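Local coordinates for ABC transporter, periplasmic substrate-binding protein (Thermotoga maritima, PDB 2HPG) that probably binds a small solute in the periplasm and delivers it to a tripartite ATP-independent (TRAP) transporter, at residues V260-K263 with I264-L268; E267-E270 with E271-Q274; K273-C276 with I277-G280. One frame throughout, in Å; residues are numbered along the deposited sequence.

Contact 1 (V260-K263 with I264-L268); sequences VSLK and IMKEL
Val260 and Ile264 hold one apolar side of this helical turn, their side chains lying side by side and pointing the same way, with Val260 CG2 4.1 Å from Ile264 CD1. On another side of the helix, Leu262 and Lys266 also lie side by side: the methyl Leu262 CD2 rests 3.7 Å from Lys266 CD, on the aliphatic part of the lysine, whose amine bends off to a salt bridge with Glu102.

Main-chain bonds form the second group. Ile264 N donates to Val260 O at 2.9 Å and 170°, nearly straight, and Met265 N (a selenomethionine) and Lys266 N follow with Ser261 O and Leu262 O. Glu267 N and Leu268 N then both donate to Lys263 O, the second from five residues on at 2.9 Å, making a pi-type turn at 264-268; that oxygen is less surely placed, which qualifies both bonds. This widened turn lies in the long helix 243-278, whose Val260 and Ile264 pack on helix 22-37 while Ser261 and Met265 face helix 101-112; an interdomain helix of this kind is known from TRAP solute-binding proteins.

The third group is a crossing of Lys263 and Glu267. Lys263, with CG opposite its backbone N (chi1 -161°), runs extended; if the doubtfully placed Glu267 chain is right, Lys263 CG lies 3.5 Å from Glu267 OE1. At 5.3 Å, Lys263 NZ and Glu267 OE1 are too far apart for a salt bridge, though they may attract weakly. With an alanine at Glu267 the Lys263 methylenes would probably lose the carboxylate beside them, leaving that chain freer to turn.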
# COMPACT_ATOMS: atom_id res chain seq x y z
N VAL A 260 4.46 -10.15 -7.81
CA VAL A 260 5.42 -9.16 -7.28
C VAL A 260 5.32 -9.03 -5.75
O VAL A 260 6.31 -8.83 -5.09
CB VAL A 260 5.30 -7.80 -8.00
CG1 VAL A 260 4.00 -7.07 -7.65
CG2 VAL A 260 6.56 -6.94 -7.70
N SER A 261 4.13 -9.19 -5.18
CA SER A 261 3.96 -9.16 -3.73
C SER A 261 4.82 -10.19 -2.99
O SER A 261 5.44 -9.89 -1.97
CB SER A 261 2.50 -9.40 -3.38
OG SER A 261 1.68 -8.40 -3.93
N LEU A 262 4.86 -11.40 -3.52
CA LEU A 262 5.64 -12.47 -2.92
C LEU A 262 7.12 -12.28 -3.15
O LEU A 262 7.90 -12.61 -2.28
CB LEU A 262 5.24 -13.82 -3.48
CG LEU A 262 3.89 -14.32 -2.96
CD1 LEU A 262 3.41 -15.42 -3.86
CD2 LEU A 262 4.00 -14.80 -1.55
N LYS A 263 7.51 -11.78 -4.32
CA LYS A 263 8.92 -11.47 -4.57
C LYS A 263 9.42 -10.38 -3.62
O LYS A 263 10.50 -10.48 -3.04
CB LYS A 263 9.13 -11.04 -6.02
CG LYS A 263 10.58 -11.15 -6.52
CD LYS A 263 10.80 -10.49 -7.87
CE LYS A 263 12.19 -10.87 -8.43
NZ LYS A 263 12.64 -10.03 -9.59
N ILE A 264 8.63 -9.34 -3.48
CA ILE A 264 8.91 -8.29 -2.51
C ILE A 264 9.04 -8.86 -1.09
O ILE A 264 10.05 -8.62 -0.41
CB ILE A 264 7.84 -7.15 -2.55
CG1 ILE A 264 7.98 -6.32 -3.83
CG2 ILE A 264 8.00 -6.21 -1.36
CD1 ILE A 264 6.90 -5.26 -3.99
N MSE A 265 8.04 -9.60 -0.63
CA MSE A 265 7.99 -10.05 0.77
C MSE A 265 8.91 -11.20 1.13
O MSE A 265 9.29 -11.32 2.29
CB MSE A 265 6.55 -10.43 1.15
CG MSE A 265 5.69 -9.26 1.47
SE MSE A 265 3.95 -9.81 2.12
CE MSE A 265 3.35 -10.82 0.56
N LYS A 266 9.23 -12.04 0.15
CA LYS A 266 10.02 -13.25 0.38
C LYS A 266 11.48 -13.10 -0.06
O LYS A 266 12.32 -13.83 0.43
CB LYS A 266 9.39 -14.45 -0.35
CG LYS A 266 8.06 -14.90 0.26
CD LYS A 266 7.39 -16.00 -0.59
CE LYS A 266 8.17 -17.31 -0.66
NZ LYS A 266 8.26 -18.03 0.64
N GLU A 267 11.78 -12.14 -0.94
CA GLU A 267 13.16 -11.96 -1.40
C GLU A 267 13.73 -10.56 -1.39
O GLU A 267 14.85 -10.38 -0.93
CB GLU A 267 13.38 -12.57 -2.77
CG GLU A 267 12.23 -12.55 -3.68
CD GLU A 267 12.21 -13.73 -4.63
OE1 GLU A 267 12.84 -13.63 -5.70
OE2 GLU A 267 11.54 -14.73 -4.29
N LEU A 268 13.02 -9.59 -1.93
CA LEU A 268 13.65 -8.29 -2.17
C LEU A 268 13.84 -7.54 -0.88
O LEU A 268 14.90 -6.94 -0.65
CB LEU A 268 12.85 -7.46 -3.17
CG LEU A 268 12.81 -8.05 -4.57
CD1 LEU A 268 12.06 -7.12 -5.51
CD2 LEU A 268 14.23 -8.28 -5.08

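Contact 2 (E267-E270 with E271-Q274); sequences ELEE and EYKQ
Each of the four amides from Glu271 to Gln274 donates to the carbonyl four residues earlier, from Glu267 O to Glu270 O in turn. Tyr272 N to Leu268 O measures 2.9 Å with a 164° angle at the hydrogen, and Gln274 N to Glu270 O measures 3.1 Å at a closely similar angle. The two other bonds, Glu271 N to Glu267 O and Lys273 N to Glu269 O, are somewhat more bent. The alpha pattern is thus regained by the amide of Glu271, after the wider turn that ends at Leu268.

Among the side chains, Glu271 does most of the reaching. Its CG sits opposite the carbonyl carbon (chi1 -65°) and the chain then runs extended, which sends the carboxylate back along the helix toward the preceding turn. There Glu271 OE1 lies 3.7 Å from the methyl Leu268 CD2, the two side chains crossing at a slant. Water 1 donates one hydrogen to this same Glu271 OE1, at 2.7 Å, and the other to Glu267 OE1, at 3.1 Å. Since Glu267 OE1 and Glu271 OE1 are 5.4 Å apart, the water bridges two like charges and probably eases their repulsion.

The Tyr272 ring comes obliquely to Leu268 O, with Tyr272 CD2 3.2 Å from that oxygen. The same side chain touches Tyr204, Ala205 and Asn209 of helix 204-209, and Lys273 pairs with Glu221. This is the part of the long helix 243-278 that lies against helix 204-209: Glu269 accepts from the backbone N of Tyr204 and of Ala205, an acidic side chain bonded to the first amides of a helix, while Tyr272 packs along it.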
# COMPACT_ATOMS: atom_id res chain seq x y z
N GLU A 267 11.78 -12.14 -0.94
CA GLU A 267 13.16 -11.96 -1.40
C GLU A 267 13.73 -10.56 -1.39
O GLU A 267 14.85 -10.38 -0.93
CB GLU A 267 13.38 -12.57 -2.77
CG GLU A 267 12.23 -12.55 -3.68
CD GLU A 267 12.21 -13.73 -4.63
OE1 GLU A 267 12.84 -13.63 -5.70
OE2 GLU A 267 11.54 -14.73 -4.29
N LEU A 268 13.02 -9.59 -1.93
CA LEU A 268 13.65 -8.29 -2.17
C LEU A 268 13.84 -7.54 -0.88
O LEU A 268 14.90 -6.94 -0.65
CB LEU A 268 12.85 -7.46 -3.17
CG LEU A 268 12.81 -8.05 -4.57
CD1 LEU A 268 12.06 -7.12 -5.51
CD2 LEU A 268 14.23 -8.28 -5.08
N GLU A 269 12.83 -7.56 -0.02
CA GLU A 269 12.96 -6.90 1.27
C GLU A 269 14.09 -7.49 2.11
O GLU A 269 14.75 -6.77 2.86
CB GLU A 269 11.65 -6.95 2.03
CG GLU A 269 10.70 -5.80 1.68
CD GLU A 269 11.25 -4.41 2.09
OE1 GLU A 269 11.33 -4.10 3.30
OE2 GLU A 269 11.54 -3.61 1.18
N GLU A 270 14.29 -8.81 1.99
CA GLU A 270 15.38 -9.52 2.64
C GLU A 270 16.74 -9.03 2.10
O GLU A 270 17.67 -8.79 2.89
CB GLU A 270 15.26 -11.04 2.45
CG GLU A 270 14.14 -11.72 3.24
CD GLU A 270 12.72 -11.42 2.74
OE1 GLU A 270 12.55 -10.78 1.67
OE2 GLU A 270 11.76 -11.84 3.44
N GLU A 271 16.86 -8.87 0.78
CA GLU A 271 18.10 -8.40 0.17
C GLU A 271 18.44 -7.00 0.59
O GLU A 271 19.59 -6.69 0.84
CB GLU A 271 18.00 -8.41 -1.34
CG GLU A 271 17.84 -9.76 -1.94
CD GLU A 271 17.74 -9.71 -3.45
OE1 GLU A 271 16.96 -10.50 -4.01
OE2 GLU A 271 18.45 -8.89 -4.08
N TYR A 272 17.43 -6.14 0.63
CA TYR A 272 17.62 -4.75 1.05
C TYR A 272 17.97 -4.64 2.52
O TYR A 272 18.76 -3.79 2.89
CB TYR A 272 16.37 -3.93 0.74
CG TYR A 272 16.24 -3.50 -0.70
CD1 TYR A 272 17.18 -2.66 -1.28
CD2 TYR A 272 15.16 -3.89 -1.47
CE1 TYR A 272 17.07 -2.24 -2.60
CE2 TYR A 272 15.02 -3.47 -2.79
CZ TYR A 272 15.99 -2.65 -3.35
OH TYR A 272 15.86 -2.23 -4.65
N LYS A 273 17.42 -5.53 3.35
CA LYS A 273 17.82 -5.62 4.76
C LYS A 273 19.31 -5.88 4.87
O LYS A 273 20.01 -5.19 5.61
CB LYS A 273 17.04 -6.73 5.49
CG LYS A 273 17.36 -6.85 6.99
CD LYS A 273 16.43 -7.82 7.70
CE LYS A 273 16.77 -7.95 9.18
NZ LYS A 273 15.84 -8.85 9.90
N GLN A 274 19.80 -6.86 4.11
CA GLN A 274 21.24 -7.17 4.09
C GLN A 274 22.06 -5.99 3.60
O GLN A 274 23.15 -5.73 4.15
CB GLN A 274 21.55 -8.38 3.17
CG GLN A 274 20.94 -9.70 3.57
CD GLN A 274 21.18 -10.11 5.00
OE1 GLN A 274 20.68 -9.48 5.92
NE2 GLN A 274 21.92 -11.20 5.19
O HOH W 1 15.41 -11.97 -5.71

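Contact 3 (K273-C276 with I277-G280); sequences KQKC and IEKG
Lys279 N is shared between two carbonyl oxygens of the final turn, neither well aligned. It donates to Cys276 O at 3.0 Å, coming from above the carbonyl plane, and makes a weak, more bent bond to Lys275 O. Just before it the pattern is still sound, with Ile277 N to Lys273 O at 2.9 Å and nearly straight at 171°, and Glu278 N to Gln274 O also at 2.9 Å.

The extended Glu278 chain runs back alongside the Gln274 carbonyl. With CG opposite its carbonyl carbon (chi1 -65°), Glu278 CD comes to 3.0 Å from Gln274 O, and both carboxylate oxygens also lie near this acceptor. The nearby carbonyl oxygen and the C-terminal end of the helix may slightly raise the pKa of Glu278. Ile277 and Gln274 lie side by side, Gln274 OE1 3.8 Å from Ile277 CD1. Ile277 also touches Val283 of strand 282-284, and buried Cys276 packs on Tyr208 and Met281.

Gly280 N turns back to Ile277 O at 2.9 Å, while the Gly280 backbone takes a positive phi of about 102°. A CB at these angles would jam against the carbonyl oxygen of Lys279, so the position calls for glycine. Gly280, with its positive phi and bonding back into the last turn, closes helix 243-278 in a Schellman motif and turns the chain toward strand 282-284.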
# COMPACT_ATOMS: atom_id res chain seq x y z
N LYS A 273 17.42 -5.53 3.35
CA LYS A 273 17.82 -5.62 4.76
C LYS A 273 19.31 -5.88 4.87
O LYS A 273 20.01 -5.19 5.61
CB LYS A 273 17.04 -6.73 5.49
CG LYS A 273 17.36 -6.85 6.99
CD LYS A 273 16.43 -7.82 7.70
CE LYS A 273 16.77 -7.95 9.18
NZ LYS A 273 15.84 -8.85 9.90
N GLN A 274 19.80 -6.86 4.11
CA GLN A 274 21.24 -7.17 4.09
C GLN A 274 22.06 -5.99 3.60
O GLN A 274 23.15 -5.73 4.15
CB GLN A 274 21.55 -8.38 3.17
CG GLN A 274 20.94 -9.70 3.57
CD GLN A 274 21.18 -10.11 5.00
OE1 GLN A 274 20.68 -9.48 5.92
NE2 GLN A 274 21.92 -11.20 5.19
N LYS A 275 21.57 -5.29 2.58
CA LYS A 275 22.29 -4.10 2.09
C LYS A 275 22.32 -3.00 3.13
O LYS A 275 23.30 -2.30 3.25
CB LYS A 275 21.66 -3.57 0.80
CG LYS A 275 21.94 -4.43 -0.40
CD LYS A 275 21.10 -4.08 -1.56
CE LYS A 275 21.75 -4.55 -2.87
NZ LYS A 275 20.76 -4.71 -3.97
N CYS A 276 21.24 -2.85 3.89
CA CYS A 276 21.18 -1.81 4.93
C CYS A 276 22.14 -2.12 6.08
O CYS A 276 22.82 -1.23 6.61
CB CYS A 276 19.75 -1.67 5.48
SG CYS A 276 18.58 -0.75 4.40
N ILE A 277 22.17 -3.38 6.48
CA ILE A 277 23.15 -3.88 7.45
C ILE A 277 24.55 -3.58 6.95
O ILE A 277 25.37 -3.03 7.67
CB ILE A 277 22.96 -5.39 7.73
CG1 ILE A 277 21.67 -5.63 8.51
CG2 ILE A 277 24.12 -5.95 8.56
CD1 ILE A 277 21.37 -7.10 8.77
N GLU A 278 24.81 -3.89 5.69
CA GLU A 278 26.11 -3.59 5.09
C GLU A 278 26.45 -2.09 4.98
O GLU A 278 27.61 -1.74 4.77
CB GLU A 278 26.19 -4.28 3.73
CG GLU A 278 26.17 -5.79 3.89
CD GLU A 278 25.63 -6.55 2.70
OE1 GLU A 278 25.26 -5.95 1.67
OE2 GLU A 278 25.56 -7.79 2.81
N LYS A 279 25.45 -1.22 5.11
CA LYS A 279 25.67 0.22 5.13
C LYS A 279 25.72 0.75 6.55
O LYS A 279 25.82 1.95 6.76
CB LYS A 279 24.58 0.96 4.33
CG LYS A 279 24.65 0.68 2.85
CD LYS A 279 25.89 1.35 2.24
CE LYS A 279 26.00 1.06 0.76
NZ LYS A 279 27.06 1.87 0.10
N GLY A 280 25.62 -0.15 7.52
CA GLY A 280 25.95 0.16 8.89
C GLY A 280 24.75 0.40 9.79
O GLY A 280 24.92 0.87 10.90

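Following the chain from the N terminus, the three contacts stand in series along one helix, 243-278; each closes only local turns, and none nests in or crosses another. Contact 1 passes into contact 2 through Glu267 and Leu268, a junction that the probable bond from Glu269 N to Ile264 O, 3.0 Å, also spans. Contact 2 overlaps contact 3 at Lys273 and Gln274. The centres of contacts 1 and 2 lie about 9 Å apart. Those of contacts 1 and 3 lie about 18 Å apart, as along a rod. Its surroundings change from helices 22-37 and 101-112 with strand 130-146, through helix 204-209, to strand 282-284.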